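Long-range contacts in ancylostoma secreted protein 1 (PDB 3NT8), which is probably associated with the transition of infective hookworm larvae to parasitism, as a secreted protein built from two CAP domains: residues A66-K71 and D200-K205; N151-E156 and P187-G192; A363-Y368 and I398-Q403. One frame throughout, in Å; residues are numbered along the deposited sequence.

In the fold
Contacts 1 and 2 adjoin, their centres about 10 Å apart. The antiparallel pair of strands 66-67 and 190-191 joins them, with Lys-67 N probably hydrogen-bonded to Glu-190 O at 3.2 Å; Tyr-204 OH probably bonds Glu-156 O. Contact 3 is remote: its centre lies about 32 Å from both others, and its nearest atoms are about 19 Å from contact 2 and about 21 Å from contact 1. It resembles contact 2: in each, the chain between a short helix and a strand of a four-stranded CAP sheet meets a later loop through a backbone bond, Ser-155 to Met-188 and Asp-365 to Ile-398. Contact 1 instead docks the cysteine-rich chain beyond strand 190-191 on the turn after 66-67.

Contact 1 of 3, residues A66-K71 and D200-K205; sequences AKNMYK and DCSTYK
Asn-68 and Cys-201 bring the two backbones to a CA-CA separation of 5.0 Å, at a place where Asn-68 takes up a left-handed helical conformation just after strand 66-67. With CG set beside its backbone N and anti to the carbonyl carbon, Asn-68 carries its amide to residues 200-205 and uses both its ends. Its OD1 accepts the N-H of Ser-202 at 2.8 Å in a nearly straight bond (169° at the hydrogen), although the donor stands well above the carbonyl plane. Its ND2 gives a more bent bond to Ser-202 OG at 2.7 Å (135°), tilted from the amide plane. Backbone and hydroxyl of one serine thus fix the rotation of the amide. Two waters bridge the backbone of Asn-68 to the other segment: one runs from Asn-68 N to Asp-200 O, the other from Asn-68 O to Thr-203 OG1.

Tyr-70 carries the other half of the contact. Its ring forms a T-shaped pair with Tyr-204, planes at 89° and centroids 5.2 Å apart, in which the CD2 edge of Tyr-204 sits over the face of Tyr-70 with CD2 3.5 Å from CZ. The Tyr-70 hydroxyl accepts Tyr-204 N at 3.0 Å and also bonds Ser-207 OG, so two polar partners hold the end of a buried ring. Thr-203 CB lies 3.6 Å from Tyr-70 CE2, while Cys-201 CB packs beside the OH.

Outside the pair, Lys-216 makes a cation-pi contact with Tyr-204, and backbone bonds tie Met-69 and Lys-71 to Cys-214. Cys-201 is disulfide-bonded to Cys-214, and Cys-195 to Cys-209; these interlaced bridges mark the compact cysteine-rich chain that follows strand 190-191 and leads to helix 235-253 of the second CAP domain, here docked on the loop beyond strand 66-67.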
loop_
_atom_site.group_PDB
_atom_site.type_symbol
_atom_site.label_atom_id
_atom_site.label_comp_id
_atom_site.label_asym_id
_atom_site.label_seq_id
_atom_site.Cartn_x
_atom_site.Cartn_y
_atom_site.Cartn_z
ATOM N N ALA A 66 5.642 16.974 0.750
ATOM C CA ALA A 66 5.186 15.764 0.125
ATOM C C ALA A 66 5.098 15.833 -1.389
ATOM O O ALA A 66 4.451 16.733 -1.943
ATOM C CB ALA A 66 3.830 15.356 0.692
ATOM N N LYS A 67 5.654 14.822 -2.057
ATOM C CA LYS A 67 5.368 14.629 -3.460
ATOM C C LYS A 67 4.222 13.634 -3.557
ATOM O O LYS A 67 3.946 12.885 -2.584
ATOM C CB LYS A 67 6.607 14.134 -4.199
ATOM C CG LYS A 67 7.240 12.849 -3.668
ATOM C CD LYS A 67 8.427 12.435 -4.584
ATOM C CE LYS A 67 9.058 11.111 -4.150
ATOM N NZ LYS A 67 10.459 10.871 -4.734
ATOM N N ASN A 68 3.553 13.606 -4.713
ATOM C CA ASN A 68 2.403 12.678 -4.911
ATOM C C ASN A 68 1.318 12.778 -3.797
ATOM O O ASN A 68 0.709 11.801 -3.412
ATOM C CB ASN A 68 2.916 11.218 -5.020
ATOM C CG ASN A 68 3.911 11.014 -6.153
ATOM O OD1 ASN A 68 3.848 11.685 -7.181
ATOM N ND2 ASN A 68 4.787 10.053 -5.996
ATOM N N MET A 69 1.096 13.959 -3.231
ATOM C CA MET A 69 0.010 14.112 -2.258
ATOM C C MET A 69 -1.254 14.396 -2.997
ATOM O O MET A 69 -1.395 15.473 -3.602
ATOM C CB MET A 69 0.286 15.233 -1.271
ATOM C CG MET A 69 -0.830 15.458 -0.256
ATOM S SD MET A 69 -1.072 14.125 0.944
ATOM C CE MET A 69 0.394 14.159 1.977
ATOM N N TYR A 70 -2.161 13.420 -3.003
ATOM C CA TYR A 70 -3.460 13.532 -3.713
ATOM C C TYR A 70 -4.577 14.296 -2.962
ATOM O O TYR A 70 -4.745 14.196 -1.725
ATOM C CB TYR A 70 -3.961 12.161 -4.236
ATOM C CG TYR A 70 -3.242 11.715 -5.484
ATOM C CD1 TYR A 70 -3.883 11.779 -6.730
ATOM C CD2 TYR A 70 -1.897 11.369 -5.450
ATOM C CE1 TYR A 70 -3.245 11.463 -7.875
ATOM C CE2 TYR A 70 -1.229 11.006 -6.618
ATOM C CZ TYR A 70 -1.892 11.042 -7.804
ATOM O OH TYR A 70 -1.180 10.684 -8.937
ATOM N N LYS A 71 -5.286 15.093 -3.735
ATOM C CA LYS A 71 -6.470 15.810 -3.274
ATOM C C LYS A 71 -7.538 14.753 -3.196
ATOM O O LYS A 71 -7.636 13.936 -4.103
ATOM C CB LYS A 71 -6.871 16.845 -4.299
ATOM C CG LYS A 71 -7.986 17.758 -3.855
ATOM C CD LYS A 71 -8.225 18.877 -4.888
ATOM C CE LYS A 71 -9.337 19.871 -4.325
ATOM N NZ LYS A 71 -9.846 20.839 -5.339
ATOM N N ASP A 200 4.310 15.538 -12.474
ATOM C CA ASP A 200 5.061 15.256 -11.238
ATOM C C ASP A 200 4.387 14.224 -10.367
ATOM O O ASP A 200 4.960 13.781 -9.347
ATOM C CB ASP A 200 5.288 16.474 -10.372
ATOM C CG ASP A 200 6.119 17.503 -11.014
ATOM O OD1 ASP A 200 7.169 17.179 -11.573
ATOM O OD2 ASP A 200 5.707 18.662 -10.908
ATOM N N CYS A 201 3.176 13.839 -10.756
ATOM C CA CYS A 201 2.437 12.898 -9.944
ATOM C C CYS A 201 2.605 11.502 -10.506
ATOM O O CYS A 201 2.134 11.222 -11.617
ATOM C CB CYS A 201 0.989 13.283 -9.903
ATOM S SG CYS A 201 0.749 15.010 -9.430
ATOM N N SER A 202 3.280 10.644 -9.733
ATOM C CA SER A 202 3.768 9.350 -10.205
ATOM C C SER A 202 2.879 8.194 -9.794
ATOM O O SER A 202 2.899 7.135 -10.436
ATOM C CB SER A 202 5.243 9.123 -9.779
ATOM O OG SER A 202 5.357 8.886 -8.366
ATOM N N THR A 203 2.040 8.408 -8.781
ATOM C CA THR A 203 1.159 7.383 -8.276
ATOM C C THR A 203 0.113 6.911 -9.303
ATOM O O THR A 203 -0.020 5.711 -9.556
ATOM C CB THR A 203 0.468 7.829 -6.978
ATOM O OG1 THR A 203 1.445 8.458 -6.134
ATOM C CG2 THR A 203 -0.104 6.574 -6.251
ATOM N N TYR A 204 -0.595 7.855 -9.915
ATOM C CA TYR A 204 -1.541 7.490 -10.956
ATOM C C TYR A 204 -1.243 8.192 -12.266
ATOM O O TYR A 204 -0.971 9.374 -12.293
ATOM C CB TYR A 204 -2.998 7.736 -10.524
ATOM C CG TYR A 204 -3.342 7.101 -9.200
ATOM C CD1 TYR A 204 -3.747 5.777 -9.141
ATOM C CD2 TYR A 204 -3.248 7.815 -8.000
ATOM C CE1 TYR A 204 -4.052 5.169 -7.931
ATOM C CE2 TYR A 204 -3.553 7.207 -6.770
ATOM C CZ TYR A 204 -3.945 5.880 -6.747
ATOM O OH TYR A 204 -4.243 5.241 -5.550
ATOM N N LYS A 205 -1.317 7.447 -13.359
ATOM C CA LYS A 205 -1.026 7.998 -14.683
ATOM C C LYS A 205 -2.084 9.005 -15.036
ATOM O O LYS A 205 -3.268 8.824 -14.701
ATOM C CB LYS A 205 -1.023 6.902 -15.777
ATOM C CG LYS A 205 0.031 5.811 -15.626
ATOM C CD LYS A 205 1.401 6.196 -16.178
ATOM C CE LYS A 205 2.451 5.117 -15.764
ATOM N NZ LYS A 205 3.888 5.593 -15.736
HETATM O O HOH W 1 4.352 15.055 -6.789
HETATM O O HOH W 2 0.776 8.885 -3.637
#

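Contact 2 of 3, residues N151-E156 and P187-G192; sequences NMVYSE and PMWETG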
loop_
_atom_site.group_PDB
_atom_site.type_symbol
_atom_site.label_atom_id
_atom_site.label_comp_id
_atom_site.label_asym_id
_atom_site.label_seq_id
_atom_site.Cartn_x
_atom_site.Cartn_y
_atom_site.Cartn_z
ATOM N N ASN A 151 -4.753 8.096 8.324
ATOM C CA ASN A 151 -5.870 8.070 7.382
ATOM C C ASN A 151 -6.146 9.405 6.741
ATOM O O ASN A 151 -6.458 9.453 5.570
ATOM C CB ASN A 151 -7.203 7.503 7.975
ATOM C CG ASN A 151 -7.026 6.105 8.542
ATOM O OD1 ASN A 151 -6.393 5.287 7.912
ATOM N ND2 ASN A 151 -7.521 5.864 9.771
ATOM N N MET A 152 -5.984 10.480 7.490
ATOM C CA MET A 152 -6.260 11.822 6.945
ATOM C C MET A 152 -5.209 12.250 5.921
ATOM O O MET A 152 -5.550 12.908 4.938
ATOM C CB MET A 152 -6.368 12.858 8.062
ATOM C CG MET A 152 -7.479 12.591 9.034
ATOM S SD MET A 152 -7.881 13.986 10.161
ATOM C CE MET A 152 -8.298 15.300 8.980
ATOM N N VAL A 153 -3.956 11.863 6.149
ATOM C CA VAL A 153 -2.802 12.427 5.460
ATOM C C VAL A 153 -2.299 11.515 4.358
ATOM O O VAL A 153 -1.502 11.969 3.495
ATOM C CB VAL A 153 -1.644 12.816 6.482
ATOM C CG1 VAL A 153 -0.785 11.650 6.785
ATOM C CG2 VAL A 153 -0.758 13.887 5.948
ATOM N N TYR A 154 -2.741 10.246 4.347
ATOM C CA TYR A 154 -2.120 9.262 3.485
ATOM C C TYR A 154 -2.120 9.634 2.022
ATOM O O TYR A 154 -3.158 9.747 1.407
ATOM C CB TYR A 154 -2.755 7.866 3.694
ATOM C CG TYR A 154 -1.980 6.748 3.024
ATOM C CD1 TYR A 154 -0.658 6.473 3.400
ATOM C CD2 TYR A 154 -2.557 5.982 2.013
ATOM C CE1 TYR A 154 0.083 5.431 2.763
ATOM C CE2 TYR A 154 -1.865 4.969 1.420
ATOM C CZ TYR A 154 -0.541 4.707 1.777
ATOM O OH TYR A 154 0.097 3.678 1.137
ATOM N N SER A 155 -0.950 9.748 1.440
ATOM C CA SER A 155 -0.803 10.395 0.130
ATOM C C SER A 155 -1.515 9.701 -1.023
ATOM O O SER A 155 -1.994 10.410 -1.893
ATOM C CB SER A 155 0.664 10.616 -0.151
ATOM O OG SER A 155 1.371 9.413 -0.340
ATOM N N GLU A 156 -1.628 8.360 -1.036
ATOM C CA GLU A 156 -2.231 7.662 -2.158
ATOM C C GLU A 156 -3.733 7.634 -2.087
ATOM O O GLU A 156 -4.385 7.239 -3.050
ATOM C CB GLU A 156 -1.745 6.186 -2.269
ATOM C CG GLU A 156 -0.300 6.022 -2.367
ATOM C CD GLU A 156 0.097 4.578 -2.665
ATOM O OE1 GLU A 156 1.237 4.294 -2.279
ATOM O OE2 GLU A 156 -0.716 3.751 -3.214
ATOM N N PRO A 187 5.523 4.445 4.719
ATOM C CA PRO A 187 5.508 5.899 4.759
ATOM C C PRO A 187 4.125 6.445 4.470
ATOM O O PRO A 187 3.443 6.004 3.529
ATOM C CB PRO A 187 6.503 6.317 3.688
ATOM C CG PRO A 187 6.735 5.046 2.843
ATOM C CD PRO A 187 6.541 3.922 3.792
ATOM N N MET A 188 3.706 7.375 5.318
ATOM C CA MET A 188 2.403 8.031 5.133
ATOM C C MET A 188 2.449 8.840 3.836
ATOM O O MET A 188 1.448 8.913 3.125
ATOM C CB MET A 188 2.058 8.883 6.337
ATOM C CG MET A 188 1.689 8.018 7.512
ATOM S SD MET A 188 1.311 8.838 9.035
ATOM C CE MET A 188 2.954 9.431 9.487
ATOM N N TRP A 189 3.644 9.362 3.508
ATOM C CA TRP A 189 3.878 10.085 2.247
ATOM C C TRP A 189 5.388 10.076 1.970
ATOM O O TRP A 189 6.243 9.859 2.882
ATOM C CB TRP A 189 3.308 11.569 2.301
ATOM C CG TRP A 189 4.067 12.470 3.289
ATOM C CD1 TRP A 189 5.195 13.242 3.028
ATOM C CD2 TRP A 189 3.753 12.705 4.674
ATOM N NE1 TRP A 189 5.572 13.950 4.153
ATOM C CE2 TRP A 189 4.704 13.640 5.175
ATOM C CE3 TRP A 189 2.749 12.243 5.533
ATOM C CZ2 TRP A 189 4.710 14.055 6.507
ATOM C CZ3 TRP A 189 2.738 12.696 6.846
ATOM C CH2 TRP A 189 3.736 13.567 7.331
ATOM N N GLU A 190 5.743 10.406 0.734
ATOM C CA GLU A 190 7.164 10.460 0.383
ATOM C C GLU A 190 7.659 11.862 0.441
ATOM O O GLU A 190 7.025 12.773 -0.052
ATOM C CB GLU A 190 7.405 9.829 -0.992
ATOM C CG GLU A 190 7.301 8.288 -0.942
ATOM C CD GLU A 190 7.665 7.607 -2.252
ATOM O OE1 GLU A 190 7.176 8.029 -3.329
ATOM O OE2 GLU A 190 8.437 6.624 -2.177
ATOM N N THR A 191 8.785 12.056 1.105
ATOM C CA THR A 191 9.410 13.398 1.164
ATOM C C THR A 191 9.802 13.853 -0.278
ATOM O O THR A 191 10.471 13.120 -1.032
ATOM C CB THR A 191 10.592 13.435 2.183
ATOM O OG1 THR A 191 10.198 12.876 3.436
ATOM C CG2 THR A 191 11.049 14.842 2.464
ATOM N N GLY A 192 9.321 15.035 -0.672
ATOM C CA GLY A 192 9.811 15.677 -1.879
ATOM C C GLY A 192 9.091 16.967 -2.066
ATOM O O GLY A 192 8.249 17.320 -1.242
HETATM O O HOH W 3 3.753 10.292 -1.298
#
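Met-188, Val-153 and Trp-189 form the apolar centre of this contact, which belongs to the alpha-beta-alpha sandwich of the first CAP domain. Val-153 ends helix 147-153, and its branched side chain meets the indole of Trp-189 at the rim of the six-membered ring. CG1 is 3.7 Å from CZ3 and lies near the ring plane, so this is an edge contact. CG2 also reaches CZ3, at 3.8 Å, and the rim is held by both methyl groups.

Met-188 adds to the same cluster mainly through CB, 4.0 Å from Val-153 CG1, with SD a little farther from the same methyl, and the side chain also touches Phe-149 and Ser-150, earlier in the helix. Val-51 touches both Val-153 and Trp-189, and Trp-127 also touches Val-153, so the cluster joins the end of helix 147-153 to helices 34-52 and 119-127.

The backbone of Met-188 does the polar work. Its carbonyl oxygen accepts the N-H of Ser-155 at 3.0 Å; the bond is straight on both sides, 169° at the hydrogen and 167° at the oxygen. Because CG of Tyr-154 lies anti to the backbone N (chi1 -169°), the ring is laid alongside the same carbonyl, with CD1 3.2 Å from Met-188 O and CE1 directed at Pro-187 O near the ring plane. Arg-48 holds this turn from elsewhere by binding the carbonyls of Met-152 and Tyr-154. Beyond the carbonyl, the CB atoms of Ser-155 and Trp-189 pack together, and one water joins Ser-155 OG, at 2.7 Å, to Glu-190 N, at 2.8 Å.

Contact 3 of 3, residues A363-Y368 and I398-Q403; sequences AWDTTY and IYTMGQ
With chi1 near 63° in Asp-365 and 52° in Tyr-399, each side chain leaves its CA between the backbone N and the carbonyl carbon, and the two CB atoms pack at 3.7 Å. This pairing ties two loops of the second CAP domain, also an alpha-beta-alpha sandwich: one links helix 357-363 to strand 369-376, the other follows strand 381-388. The backbones are joined directly where Asp-365 N donates to Ile-398 O at 3.2 Å, in the carbonyl plane.

Ile-398 has the most surface buried here, and its main partner is the indole of Trp-364. The evidence for a CH-pi contact is geometric: Ile-398 CA stands 3.9 Å from the centroid of the six-membered ring and 21° off its normal. The CG2 branch closes on the same ring, 3.6 Å from CE3, and also reaches Ala-363 CB, while Trp-364 CA directs its C-H at Ile-398 O. Tyr-393 meets the indole from elsewhere, with its ring nearly perpendicular. At the edge of the Tyr-399 ring, CD2 approaches Ala-363 O, and the hydroxyl of that tyrosine is bonded to Pro-266 O.

The carboxylate of Asp-365 gathers the polar partners. OD2 forms a salt bridge with Lys-270, a charge that probably favours the ionised acid. The N-H of Thr-400 reaches the same oxygen at 3.2 Å; that bond is almost straight but comes from well above the carboxylate plane. A water donating to OD2 at 3.1 Å gives its other hydrogen to Thr-400 O, 2.8 Å away.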
loop_
_atom_site.group_PDB
_atom_site.type_symbol
_atom_site.label_atom_id
_atom_site.label_comp_id
_atom_site.label_asym_id
_atom_site.label_seq_id
_atom_site.Cartn_x
_atom_site.Cartn_y
_atom_site.Cartn_z
ATOM N N ALA A 363 14.141 -11.468 -4.562
ATOM C CA ALA A 363 15.461 -11.095 -5.028
ATOM C C ALA A 363 16.232 -12.271 -5.621
ATOM O O ALA A 363 17.362 -12.081 -6.058
ATOM C CB ALA A 363 16.278 -10.515 -3.884
ATOM N N TRP A 364 15.631 -13.464 -5.637
ATOM C CA TRP A 364 16.331 -14.693 -6.106
ATOM C C TRP A 364 16.694 -14.663 -7.595
ATOM O O TRP A 364 15.800 -14.573 -8.474
ATOM C CB TRP A 364 15.495 -15.935 -5.786
ATOM C CG TRP A 364 16.338 -17.140 -5.451
ATOM C CD1 TRP A 364 16.814 -18.099 -6.332
ATOM C CD2 TRP A 364 16.843 -17.499 -4.162
ATOM N NE1 TRP A 364 17.567 -19.033 -5.661
ATOM C CE2 TRP A 364 17.599 -18.698 -4.326
ATOM C CE3 TRP A 364 16.768 -16.915 -2.889
ATOM C CZ2 TRP A 364 18.260 -19.333 -3.243
ATOM C CZ3 TRP A 364 17.404 -17.570 -1.812
ATOM C CH2 TRP A 364 18.136 -18.756 -2.005
ATOM N N ASP A 365 17.999 -14.711 -7.886
ATOM C CA ASP A 365 18.431 -14.394 -9.239
ATOM C C ASP A 365 17.978 -15.387 -10.281
ATOM O O ASP A 365 17.746 -14.991 -11.409
ATOM C CB ASP A 365 19.947 -14.086 -9.359
ATOM C CG ASP A 365 20.830 -15.238 -8.998
ATOM O OD1 ASP A 365 20.397 -16.132 -8.319
ATOM O OD2 ASP A 365 22.021 -15.228 -9.317
ATOM N N THR A 366 17.928 -16.673 -9.927
ATOM C CA THR A 366 17.510 -17.725 -10.886
ATOM C C THR A 366 16.019 -17.755 -11.100
ATOM O O THR A 366 15.582 -18.268 -12.110
ATOM C CB THR A 366 18.019 -19.145 -10.549
ATOM O OG1 THR A 366 17.640 -19.509 -9.213
ATOM C CG2 THR A 366 19.557 -19.156 -10.688
ATOM N N THR A 367 15.248 -17.208 -10.162
ATOM C CA THR A 367 13.796 -17.044 -10.325
ATOM C C THR A 367 13.457 -15.954 -11.385
ATOM O O THR A 367 13.965 -14.837 -11.298
ATOM C CB THR A 367 13.170 -16.660 -8.972
ATOM O OG1 THR A 367 13.468 -17.711 -8.015
ATOM C CG2 THR A 367 11.651 -16.461 -9.107
ATOM N N TYR A 368 12.603 -16.279 -12.369
ATOM C CA TYR A 368 12.277 -15.332 -13.457
ATOM C C TYR A 368 10.795 -15.370 -13.965
ATOM O O TYR A 368 10.393 -14.503 -14.756
ATOM C CB TYR A 368 13.309 -15.449 -14.610
ATOM C CG TYR A 368 13.192 -16.694 -15.440
ATOM C CD1 TYR A 368 12.467 -16.711 -16.640
ATOM C CD2 TYR A 368 13.812 -17.871 -15.031
ATOM C CE1 TYR A 368 12.320 -17.912 -17.393
ATOM C CE2 TYR A 368 13.690 -19.048 -15.770
ATOM C CZ TYR A 368 12.950 -19.066 -16.938
ATOM O OH TYR A 368 12.867 -20.253 -17.644
ATOM N N ILE A 398 21.359 -15.700 -2.143
ATOM C CA ILE A 398 20.085 -15.262 -2.719
ATOM C C ILE A 398 20.354 -14.864 -4.179
ATOM O O ILE A 398 19.545 -15.121 -5.078
ATOM C CB ILE A 398 19.459 -14.083 -1.943
ATOM C CG1 ILE A 398 19.268 -14.412 -0.473
ATOM C CG2 ILE A 398 18.135 -13.586 -2.595
ATOM C CD1 ILE A 398 19.295 -13.146 0.398
ATOM N N TYR A 399 21.481 -14.224 -4.409
ATOM C CA TYR A 399 21.895 -13.891 -5.788
ATOM C C TYR A 399 23.425 -13.866 -5.854
ATOM O O TYR A 399 24.113 -13.592 -4.818
ATOM C CB TYR A 399 21.282 -12.577 -6.281
ATOM C CG TYR A 399 21.449 -11.353 -5.392
ATOM C CD1 TYR A 399 22.659 -10.637 -5.366
ATOM C CD2 TYR A 399 20.392 -10.903 -4.627
ATOM C CE1 TYR A 399 22.823 -9.531 -4.597
ATOM C CE2 TYR A 399 20.509 -9.768 -3.851
ATOM C CZ TYR A 399 21.753 -9.092 -3.839
ATOM O OH TYR A 399 21.957 -7.986 -3.103
ATOM N N THR A 400 23.962 -14.191 -7.044
ATOM C CA THR A 400 25.411 -14.200 -7.273
ATOM C C THR A 400 25.888 -12.751 -7.310
ATOM O O THR A 400 25.325 -11.877 -8.034
ATOM C CB THR A 400 25.770 -14.835 -8.629
ATOM O OG1 THR A 400 25.256 -16.162 -8.661
ATOM C CG2 THR A 400 27.341 -14.890 -8.823
ATOM N N MET A 401 26.951 -12.531 -6.582
ATOM C CA MET A 401 27.467 -11.238 -6.313
ATOM C C MET A 401 28.576 -10.799 -7.279
ATOM O O MET A 401 29.519 -11.564 -7.599
ATOM C CB MET A 401 27.933 -11.190 -4.826
ATOM C CG MET A 401 26.825 -11.125 -3.806
ATOM S SD MET A 401 27.470 -11.198 -2.135
ATOM C CE MET A 401 27.810 -12.977 -2.077
ATOM N N GLY A 402 28.436 -9.578 -7.778
ATOM C CA GLY A 402 29.424 -9.022 -8.750
ATOM C C GLY A 402 28.836 -7.841 -9.516
ATOM O O GLY A 402 27.725 -7.406 -9.252
ATOM N N GLN A 403 29.575 -7.311 -10.460
ATOM C CA GLN A 403 29.109 -6.130 -11.172
ATOM C C GLN A 403 27.893 -6.493 -12.048
ATOM O O GLN A 403 27.854 -7.573 -12.617
ATOM C CB GLN A 403 30.238 -5.520 -11.995
ATOM C CG GLN A 403 31.380 -4.881 -11.160
ATOM C CD GLN A 403 30.923 -3.647 -10.357
ATOM O OE1 GLN A 403 30.182 -2.801 -10.860
ATOM N NE2 GLN A 403 31.391 -3.533 -9.122
HETATM O O HOH W 4 23.020 -12.306 -9.491
HETATM O O HOH W 5 23.425 -17.450 -7.617
#